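Local coordinates for protein tryptophan decarboxylase 1 (PDB 6KHO) that decarboxylates L-tryptophan to tryptamine and 5-hydroxy-L-tryptophan to serotonin, using pyridoxal 5'-phosphate as its cofactor, at residues A210-S215 and T272-A277; H329-T334 and N432-C437; L484-G489 and H496-A501. All coordinates share one frame; numbering follows the deposited sequence.

Along the chain the three contacts follow in series, each closing before the next opens, so none nest or cross. Contact 1 closes a loop of 56 intervening residues and joins the loops that follow two neighbouring parallel strands, 205-210 and 262-269, of the seven-stranded sheet beside the cofactor. Contact 2 spans 97 residues, bringing the lysine-bearing helix 328-331 up to the start of strand 435-440. Contact 3 is a short closure of six residues, folding helix 495-513 back onto strand 481-487. Strands 435-440 and 481-487 are sheet neighbours, which couples contacts 2 and 3. Arg485 bonds to the carbonyls of Thr273 and Ser274, and Asn432 to that of Asn276, tying both to contact 1.

Contact 1 (A210-S215 and T272-A277); sequences ADQTHS and TTSSNA. With PLP (pyridoxal-5'-phosphate), chain C.
His214 and Thr273 meet beside the pyridine ring of PLP, in loops that follow two neighbouring parallel strands, 205-210 and 262-269. This is the cofactor-binding end of the sheet in the fold type I architecture of group II decarboxylases. The His214 side chain runs outward from CB, which packs on PLP N1 at 3.7 Å. With CG anti to the backbone N (chi1 -159°), the imidazole is carried over the cofactor, and PLP C6 sits 3.6 Å above the His214 ring plane, offset toward the rim. On one flank of the ring ND1 accepts a hydrogen bond from Thr216 N. On another, His214 CD2 meets Thr273 OG1 at 3.1 Å, the hydroxyl lying at the ring's edge and in its plane. His214 NE2, at the tip, is 4.0 Å from PLP C5. Val380 of the second subunit also packs on this residue, which takes part in serotonin binding. With an alanine here, the cofactor would probably lose the flat group over its ring, and Thr216 N, in the first turn of helix 215-223, the side-chain acceptor that caps it.

No direct hydrogen bond joins the two loops; water does that work. Gln212 O accepts from two waters, one of which takes the N-H of Thr273 and the other that of Ser274. Nearby, Gln212 CB rests on Thr272 CG2 at 3.7 Å. The glutamine chain then bends at chi2, and its NE2 bonds to Asp211 OD1 from above the carboxylate plane (63° out of it). Gln212 OE1 accepts a hydrogen bond from a third water at 2.7 Å, and that same water lies 2.6 Å from Thr272 OG1, the hydroxyl that also receives Ala277 N.

Contact 2 (H329-T334 and N432-C437); sequences HKWLMT and NFALVC. With PLP (pyridoxal-5'-phosphate), chain C.
Trp331 reaches across to Ala434 and Phe433 with the benzo side of its indole. Trp331 CZ2 lies 3.7 Å from Ala434 CB, Trp331 CZ3 lies 3.9 Å from Phe433 CB, and Trp331 CH2 between them touches both methyl and methylene carbons. Both approaches to the indole are oblique. A chi1 of -156° swings the Trp331 indole away from its own backbone N and out toward 432-437. Phe433 offers its CB and turns its ring away, where Asn432 CB sits 3.4 Å above one face of the Phe433 ring.

In the next shell, Trp331 NE1 bonds to Asp408 OD2 and the indole stacks with Tyr301, whose OH is in turn hydrogen-bonded to Ala434 N; one tyrosine thus touches both sides. His404, on the same helix 386-420 as Asp408, meets the indole with the ring planes at about 75°, and its NE2 is hydrogen-bonded to Trp331 O.

One residue before the tryptophan, Lys330 NZ is covalently bonded to PLP C4A at 1.4 Å, consistent with the internal aldimine of this family. The next residue, Trp331, packs the lysine-bearing turn against the entry to strand 435-440. The contact itself is wholly apolar: no hydrogen bond crosses between the segments, which meet through carbon surfaces alone, while Tyr301 bridges them from outside and Asp408 satisfies the buried indole N-H.

Contact 3 (L484-G489 and H496-A501); sequences LRFAVG and HHVRSA
Phe486 N donates to Val436 O, a backbone bond between neighbouring antiparallel strands that fixes the strand from which the Phe486 ring reaches Val498 and Ala501. A chi1 of -162°, with the ring trans to the backbone N, sends the phenyl group at the helix, and two of its carbons do most of the touching. Phe486 CZ meets Ala501 CB at 3.8 Å, the methyl lying at the ring's edge near its plane, while Phe486 CE2 meets Val498 CG1, also at 3.8 Å, in an oblique approach. Val498 straddles two partners: CG1 takes the ring, and Val498 CG2 comes within 4.2 Å of Val488 CG2, two residues on from Phe486 and just past the end of the strand.

Val498 and Ala501 lie three residues apart and so on one face of the helix, whose bonds include Ser500 N to His496 O and Ala501 N to His497 O. The helix methyls pack against a ring already stacked with Phe415 and Phe101. Phe415 also touches Val498.

All four contacting residues are buried and purely apolar. A C-terminal helix laid by its hydrophobic face on an antiparallel sheet is the layout of the small C-terminal domain in fold type I PLP enzymes.

Contact 1 (A210-S215 and T272-A277)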
loop_
_atom_site.group_PDB
_atom_site.type_symbol
_atom_site.label_atom_id
_atom_site.label_comp_id
_atom_site.label_asym_id
_atom_site.label_seq_id
_atom_site.Cartn_x
_atom_site.Cartn_y
_atom_site.Cartn_z
ATOM N N ALA A 210 18.556 -16.200 7.677
ATOM C CA ALA A 210 19.775 -15.734 8.322
ATOM C C ALA A 210 19.479 -14.596 9.295
ATOM O O ALA A 210 18.499 -13.854 9.154
ATOM C CB ALA A 210 20.785 -15.272 7.270
ATOM N N ASP A 211 20.352 -14.444 10.294
ATOM C CA ASP A 211 20.156 -13.348 11.230
ATOM C C ASP A 211 20.417 -11.980 10.603
ATOM O O ASP A 211 20.178 -10.971 11.267
ATOM C CB ASP A 211 21.026 -13.532 12.481
ATOM C CG ASP A 211 22.513 -13.549 12.182
ATOM O OD1 ASP A 211 22.917 -13.267 11.035
ATOM O OD2 ASP A 211 23.294 -13.863 13.113
ATOM N N GLN A 212 20.911 -11.914 9.365
ATOM C CA GLN A 212 21.021 -10.635 8.663
ATOM C C GLN A 212 19.738 -10.259 7.923
ATOM O O GLN A 212 19.651 -9.155 7.374
ATOM C CB GLN A 212 22.186 -10.676 7.665
ATOM C CG GLN A 212 23.558 -10.906 8.303
ATOM C CD GLN A 212 23.824 -9.937 9.431
ATOM O OE1 GLN A 212 23.928 -8.726 9.215
ATOM N NE2 GLN A 212 23.916 -10.458 10.651
ATOM N N THR A 213 18.751 -11.147 7.890
ATOM C CA THR A 213 17.512 -10.863 7.181
ATOM C C THR A 213 16.788 -9.699 7.841
ATOM O O THR A 213 16.798 -9.556 9.066
ATOM C CB THR A 213 16.630 -12.114 7.150
ATOM O OG1 THR A 213 17.330 -13.161 6.468
ATOM C CG2 THR A 213 15.307 -11.849 6.423
ATOM N N HIS A 214 16.177 -8.848 7.015
ATOM C CA HIS A 214 15.470 -7.679 7.517
ATOM C C HIS A 214 14.428 -8.073 8.550
ATOM O O HIS A 214 13.746 -9.096 8.410
ATOM C CB HIS A 214 14.807 -6.936 6.358
ATOM C CG HIS A 214 14.500 -5.504 6.658
ATOM N ND1 HIS A 214 13.389 -5.116 7.375
ATOM C CD2 HIS A 214 15.161 -4.366 6.343
ATOM C CE1 HIS A 214 13.373 -3.799 7.478
ATOM N NE2 HIS A 214 14.437 -3.320 6.860
ATOM N N SER A 215 14.318 -7.253 9.603
ATOM C CA SER A 215 13.406 -7.552 10.703
ATOM C C SER A 215 11.969 -7.737 10.237
ATOM O O SER A 215 11.202 -8.446 10.896
ATOM C CB SER A 215 13.461 -6.441 11.752
ATOM O OG SER A 215 13.174 -5.182 11.170
ATOM N N THR A 272 21.909 -7.684 2.029
ATOM C CA THR A 272 21.274 -7.455 3.320
ATOM C C THR A 272 21.356 -5.981 3.707
ATOM O O THR A 272 22.229 -5.239 3.258
ATOM C CB THR A 272 21.935 -8.285 4.424
ATOM O OG1 THR A 272 23.304 -7.889 4.550
ATOM C CG2 THR A 272 21.841 -9.791 4.135
ATOM N N THR A 273 20.445 -5.576 4.593
ATOM C CA THR A 273 20.323 -4.167 4.956
ATOM C C THR A 273 21.544 -3.676 5.725
ATOM O O THR A 273 22.021 -2.557 5.500
ATOM C CB THR A 273 19.056 -3.959 5.784
ATOM O OG1 THR A 273 17.910 -4.343 5.010
ATOM C CG2 THR A 273 18.914 -2.500 6.176
ATOM N N SER A 274 22.062 -4.495 6.641
ATOM C CA SER A 274 23.158 -4.046 7.494
ATOM C C SER A 274 24.439 -3.838 6.695
ATOM O O SER A 274 24.992 -2.734 6.662
ATOM C CB SER A 274 23.388 -5.046 8.630
ATOM O OG SER A 274 24.494 -4.636 9.414
ATOM N N SER A 275 24.927 -4.891 6.031
ATOM C CA SER A 275 26.252 -4.849 5.431
ATOM C C SER A 275 26.286 -5.347 3.989
ATOM O O SER A 275 27.378 -5.598 3.465
ATOM C CB SER A 275 27.239 -5.659 6.288
ATOM O OG SER A 275 27.001 -7.053 6.172
ATOM N N ASN A 276 25.132 -5.482 3.330
ATOM C CA ASN A 276 25.064 -5.981 1.952
ATOM C C ASN A 276 25.718 -7.354 1.814
ATOM O O ASN A 276 26.424 -7.629 0.844
ATOM C CB ASN A 276 25.684 -4.994 0.967
ATOM C CG ASN A 276 24.685 -3.971 0.468
ATOM O OD1 ASN A 276 23.504 -4.008 0.835
ATOM N ND2 ASN A 276 25.146 -3.059 -0.379
ATOM N N ALA A 277 25.479 -8.224 2.790
ATOM C CA ALA A 277 25.831 -9.622 2.610
ATOM C C ALA A 277 24.930 -10.240 1.539
ATOM O O ALA A 277 23.833 -9.748 1.258
ATOM C CB ALA A 277 25.705 -10.381 3.933
HETATM N N1 PLP C . 14.520 -6.093 2.805
HETATM C C2 PLP C . 15.675 -5.488 2.351
HETATM C C2A PLP C . 16.887 -6.289 1.987
HETATM C C3 PLP C . 15.727 -4.109 2.232
HETATM O O3 PLP C . 16.874 -3.513 1.779
HETATM C C4 PLP C . 14.618 -3.335 2.552
HETATM C C4A PLP C . 14.533 -1.914 2.073
HETATM C C5 PLP C . 13.457 -3.942 3.009
HETATM C C6 PLP C . 13.414 -5.328 3.139
HETATM C C5A PLP C . 12.285 -3.051 3.362
HETATM O O4P PLP C . 11.074 -3.749 3.531
HETATM P P PLP C . 9.644 -3.003 3.327
HETATM O O1P PLP C . 9.607 -1.710 4.095
HETATM O O2P PLP C . 8.581 -3.963 3.798
HETATM O O3P PLP C . 9.406 -2.654 1.869
HETATM O O HOH W 1 18.531 -7.696 5.149
HETATM O O HOH W 2 20.806 -6.683 7.763
HETATM O O HOH W 3 24.639 -7.916 6.770
#

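Contact 2 (H329-T334 and N432-C437)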
loop_
_atom_site.group_PDB
_atom_site.type_symbol
_atom_site.label_atom_id
_atom_site.label_comp_id
_atom_site.label_asym_id
_atom_site.label_seq_id
_atom_site.Cartn_x
_atom_site.Cartn_y
_atom_site.Cartn_z
ATOM N N HIS A 329 11.669 1.072 -5.951
ATOM C CA HIS A 329 11.695 2.306 -5.169
ATOM C C HIS A 329 12.917 2.412 -4.267
ATOM O O HIS A 329 13.053 3.409 -3.550
ATOM C CB HIS A 329 10.388 2.497 -4.372
ATOM C CG HIS A 329 10.224 1.600 -3.179
ATOM N ND1 HIS A 329 9.050 0.921 -2.931
ATOM C CD2 HIS A 329 11.038 1.333 -2.127
ATOM C CE1 HIS A 329 9.159 0.249 -1.798
ATOM N NE2 HIS A 329 10.357 0.481 -1.291
ATOM N N LYS A 330 13.815 1.432 -4.296
ATOM C CA LYS A 330 15.127 1.624 -3.694
ATOM C C LYS A 330 16.071 2.190 -4.742
ATOM O O LYS A 330 16.289 3.401 -4.789
ATOM C CB LYS A 330 15.677 0.311 -3.129
ATOM C CG LYS A 330 14.856 -0.224 -1.990
ATOM C CD LYS A 330 15.501 0.049 -0.670
ATOM C CE LYS A 330 15.228 -1.099 0.271
ATOM N NZ LYS A 330 14.828 -0.600 1.596
ATOM N N TRP A 331 16.573 1.333 -5.631
ATOM C CA TRP A 331 17.697 1.676 -6.497
ATOM C C TRP A 331 17.329 1.703 -7.983
ATOM O O TRP A 331 18.209 1.545 -8.835
ATOM C CB TRP A 331 18.835 0.676 -6.241
ATOM C CG TRP A 331 20.227 1.152 -6.572
ATOM C CD1 TRP A 331 20.609 2.405 -6.987
ATOM C CD2 TRP A 331 21.423 0.367 -6.517
ATOM N NE1 TRP A 331 21.977 2.439 -7.187
ATOM C CE2 TRP A 331 22.494 1.199 -6.912
ATOM C CE3 TRP A 331 21.695 -0.968 -6.164
ATOM C CZ2 TRP A 331 23.814 0.739 -6.965
ATOM C CZ3 TRP A 331 22.995 -1.420 -6.220
ATOM C CH2 TRP A 331 24.040 -0.571 -6.616
ATOM N N LEU A 332 16.063 1.905 -8.340
ATOM C CA LEU A 332 15.739 1.957 -9.768
ATOM C C LEU A 332 14.898 3.189 -10.116
ATOM O O LEU A 332 14.010 3.140 -10.978
ATOM C CB LEU A 332 15.054 0.668 -10.221
ATOM C CG LEU A 332 15.276 0.300 -11.691
ATOM C CD1 LEU A 332 16.745 -0.030 -11.934
ATOM C CD2 LEU A 332 14.370 -0.854 -12.124
ATOM N N MET A 333 15.167 4.313 -9.442
ATOM C CA MET A 333 14.680 5.647 -9.835
ATOM C C MET A 333 13.161 5.739 -9.934
ATOM O O MET A 333 12.634 6.543 -10.708
ATOM C CB MET A 333 15.303 6.089 -11.160
ATOM C CG MET A 333 16.752 6.539 -11.010
ATOM S SD MET A 333 17.521 6.867 -12.598
ATOM C CE MET A 333 17.713 5.223 -13.191
ATOM N N THR A 334 12.448 4.938 -9.153
ATOM C CA THR A 334 10.990 4.936 -9.134
ATOM C C THR A 334 10.535 5.312 -7.730
ATOM O O THR A 334 10.854 4.605 -6.772
ATOM C CB THR A 334 10.454 3.554 -9.521
ATOM O OG1 THR A 334 10.947 3.173 -10.820
ATOM C CG2 THR A 334 8.947 3.558 -9.547
ATOM N N ASN A 432 29.997 -5.038 -1.956
ATOM C CA ASN A 432 29.403 -5.688 -3.123
ATOM C C ASN A 432 28.680 -4.715 -4.048
ATOM O O ASN A 432 28.659 -4.928 -5.268
ATOM C CB ASN A 432 28.417 -6.775 -2.683
ATOM C CG ASN A 432 29.106 -7.950 -2.023
ATOM O OD1 ASN A 432 30.086 -8.465 -2.545
ATOM N ND2 ASN A 432 28.601 -8.367 -0.860
ATOM N N PHE A 433 28.082 -3.660 -3.500
ATOM C CA PHE A 433 27.245 -2.771 -4.298
ATOM C C PHE A 433 27.628 -1.319 -4.046
ATOM O O PHE A 433 28.784 -0.950 -4.267
ATOM C CB PHE A 433 25.775 -3.070 -3.998
ATOM C CG PHE A 433 25.426 -4.535 -4.191
ATOM C CD1 PHE A 433 25.338 -5.074 -5.469
ATOM C CD2 PHE A 433 25.245 -5.374 -3.103
ATOM C CE1 PHE A 433 25.045 -6.421 -5.654
ATOM C CE2 PHE A 433 24.949 -6.723 -3.274
ATOM C CZ PHE A 433 24.850 -7.249 -4.552
ATOM N N ALA A 434 26.692 -0.478 -3.592
ATOM C CA ALA A 434 26.989 0.940 -3.402
ATOM C C ALA A 434 26.990 1.339 -1.930
ATOM O O ALA A 434 26.889 2.532 -1.614
ATOM C CB ALA A 434 26.009 1.812 -4.193
ATOM N N LEU A 435 27.104 0.370 -1.026
ATOM C CA LEU A 435 27.175 0.624 0.406
ATOM C C LEU A 435 28.563 0.245 0.908
ATOM O O LEU A 435 29.059 -0.852 0.617
ATOM C CB LEU A 435 26.102 -0.163 1.163
ATOM C CG LEU A 435 26.230 -0.275 2.689
ATOM C CD1 LEU A 435 25.728 0.997 3.383
ATOM C CD2 LEU A 435 25.490 -1.501 3.201
ATOM N N VAL A 436 29.183 1.152 1.661
ATOM C CA VAL A 436 30.485 0.918 2.280
ATOM C C VAL A 436 30.295 0.921 3.790
ATOM O O VAL A 436 29.721 1.865 4.346
ATOM C CB VAL A 436 31.514 1.982 1.861
ATOM C CG1 VAL A 436 32.801 1.810 2.658
ATOM C CG2 VAL A 436 31.786 1.910 0.376
ATOM N N CYS A 437 30.774 -0.127 4.454
ATOM C CA CYS A 437 30.761 -0.188 5.909
ATOM C C CYS A 437 32.179 0.072 6.411
ATOM O O CYS A 437 33.125 -0.585 5.968
ATOM C CB CYS A 437 30.251 -1.546 6.405
ATOM S SG CYS A 437 28.471 -1.883 6.133
HETATM N N1 PLP C . 14.520 -6.093 2.805
HETATM C C2 PLP C . 15.675 -5.488 2.351
HETATM C C2A PLP C . 16.887 -6.289 1.987
HETATM C C3 PLP C . 15.727 -4.109 2.232
HETATM O O3 PLP C . 16.874 -3.513 1.779
HETATM C C4 PLP C . 14.618 -3.335 2.552
HETATM C C4A PLP C . 14.533 -1.914 2.073
HETATM C C5 PLP C . 13.457 -3.942 3.009
HETATM C C6 PLP C . 13.414 -5.328 3.139
HETATM C C5A PLP C . 12.285 -3.051 3.362
HETATM O O4P PLP C . 11.074 -3.749 3.531
HETATM P P PLP C . 9.644 -3.003 3.327
HETATM O O1P PLP C . 9.607 -1.710 4.095
HETATM O O2P PLP C . 8.581 -3.963 3.798
HETATM O O3P PLP C . 9.406 -2.654 1.869
#

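Contact 3 (L484-G489 and H496-A501)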
loop_
_atom_site.group_PDB
_atom_site.type_symbol
_atom_site.label_atom_id
_atom_site.label_comp_id
_atom_site.label_asym_id
_atom_site.label_seq_id
_atom_site.Cartn_x
_atom_site.Cartn_y
_atom_site.Cartn_z
ATOM N N LEU A 484 29.808 2.352 10.991
ATOM C CA LEU A 484 29.108 3.395 10.258
ATOM C C LEU A 484 28.808 2.902 8.847
ATOM O O LEU A 484 29.704 2.403 8.153
ATOM C CB LEU A 484 29.943 4.678 10.204
ATOM C CG LEU A 484 30.242 5.379 11.536
ATOM C CD1 LEU A 484 30.762 6.796 11.316
ATOM C CD2 LEU A 484 29.008 5.400 12.426
ATOM N N ARG A 485 27.553 3.044 8.426
ATOM C CA ARG A 485 27.176 2.798 7.040
ATOM C C ARG A 485 27.302 4.077 6.217
ATOM O O ARG A 485 26.930 5.165 6.670
ATOM C CB ARG A 485 25.742 2.270 6.956
ATOM C CG ARG A 485 25.528 0.921 7.616
ATOM C CD ARG A 485 24.045 0.568 7.665
ATOM N NE ARG A 485 23.562 -0.021 6.415
ATOM C CZ ARG A 485 22.994 0.673 5.429
ATOM N NH1 ARG A 485 22.849 1.996 5.526
ATOM N NH2 ARG A 485 22.576 0.047 4.333
ATOM N N PHE A 486 27.826 3.935 4.999
ATOM C CA PHE A 486 27.874 5.005 4.002
ATOM C C PHE A 486 27.198 4.482 2.732
ATOM O O PHE A 486 27.822 3.771 1.935
ATOM C CB PHE A 486 29.312 5.452 3.730
ATOM C CG PHE A 486 29.411 6.801 3.065
ATOM C CD1 PHE A 486 29.283 7.968 3.806
ATOM C CD2 PHE A 486 29.624 6.900 1.696
ATOM C CE1 PHE A 486 29.375 9.209 3.198
ATOM C CE2 PHE A 486 29.712 8.138 1.074
ATOM C CZ PHE A 486 29.587 9.296 1.825
ATOM N N ALA A 487 25.922 4.829 2.549
ATOM C CA ALA A 487 25.106 4.314 1.453
ATOM C C ALA A 487 25.019 5.380 0.366
ATOM O O ALA A 487 24.315 6.385 0.525
ATOM C CB ALA A 487 23.722 3.912 1.959
ATOM N N VAL A 488 25.734 5.148 -0.727
ATOM C CA VAL A 488 25.852 6.086 -1.837
ATOM C C VAL A 488 24.641 5.942 -2.750
ATOM O O VAL A 488 24.107 4.839 -2.915
ATOM C CB VAL A 488 27.167 5.812 -2.599
ATOM C CG1 VAL A 488 27.134 6.396 -3.999
ATOM C CG2 VAL A 488 28.377 6.333 -1.812
ATOM N N GLY A 489 24.186 7.058 -3.337
ATOM C CA GLY A 489 23.264 6.970 -4.455
ATOM C C GLY A 489 22.039 7.866 -4.455
ATOM O O GLY A 489 21.223 7.784 -5.381
ATOM N N HIS A 496 31.492 14.773 -6.244
ATOM C CA HIS A 496 32.129 15.740 -5.357
ATOM C C HIS A 496 31.451 15.770 -3.990
ATOM O O HIS A 496 32.099 16.092 -2.987
ATOM C CB HIS A 496 32.162 17.126 -6.010
ATOM C CG HIS A 496 30.817 17.762 -6.186
ATOM N ND1 HIS A 496 30.178 18.445 -5.174
ATOM C CD2 HIS A 496 30.003 17.844 -7.266
ATOM C CE1 HIS A 496 29.023 18.911 -5.617
ATOM N NE2 HIS A 496 28.892 18.558 -6.883
ATOM N N HIS A 497 30.171 15.387 -3.917
ATOM C CA HIS A 497 29.511 15.280 -2.618
ATOM C C HIS A 497 30.137 14.172 -1.772
ATOM O O HIS A 497 30.284 14.322 -0.552
ATOM C CB HIS A 497 28.010 15.017 -2.793
ATOM C CG HIS A 497 27.256 16.143 -3.438
ATOM N ND1 HIS A 497 26.793 16.080 -4.734
ATOM C CD2 HIS A 497 26.861 17.348 -2.956
ATOM C CE1 HIS A 497 26.159 17.202 -5.031
ATOM N NE2 HIS A 497 26.184 17.988 -3.969
ATOM N N VAL A 498 30.484 13.043 -2.396
ATOM C CA VAL A 498 31.069 11.930 -1.649
ATOM C C VAL A 498 32.473 12.291 -1.176
ATOM O O VAL A 498 32.848 12.011 -0.033
ATOM C CB VAL A 498 31.072 10.646 -2.504
ATOM C CG1 VAL A 498 31.779 9.524 -1.765
ATOM C CG2 VAL A 498 29.644 10.227 -2.874
ATOM N N ARG A 499 33.266 12.922 -2.043
ATOM C CA ARG A 499 34.617 13.328 -1.655
ATOM C C ARG A 499 34.587 14.356 -0.533
ATOM O O ARG A 499 35.355 14.250 0.428
ATOM C CB ARG A 499 35.369 13.868 -2.866
ATOM C CG ARG A 499 35.716 12.805 -3.891
ATOM C CD ARG A 499 36.589 13.377 -4.988
ATOM N NE ARG A 499 36.931 12.386 -6.003
ATOM C CZ ARG A 499 37.909 11.492 -5.876
ATOM N NH1 ARG A 499 38.644 11.460 -4.774
ATOM N NH2 ARG A 499 38.157 10.631 -6.854
ATOM N N SER A 500 33.702 15.357 -0.629
ATOM C CA SER A 500 33.566 16.331 0.452
ATOM C C SER A 500 33.098 15.674 1.749
ATOM O O SER A 500 33.477 16.109 2.846
ATOM C CB SER A 500 32.591 17.443 0.050
ATOM O OG SER A 500 33.065 18.155 -1.078
ATOM N N ALA A 501 32.257 14.641 1.643
ATOM C CA ALA A 501 31.868 13.881 2.826
ATOM C C ALA A 501 33.080 13.216 3.476
ATOM O O ALA A 501 33.185 13.174 4.705
ATOM C CB ALA A 501 30.815 12.836 2.455
#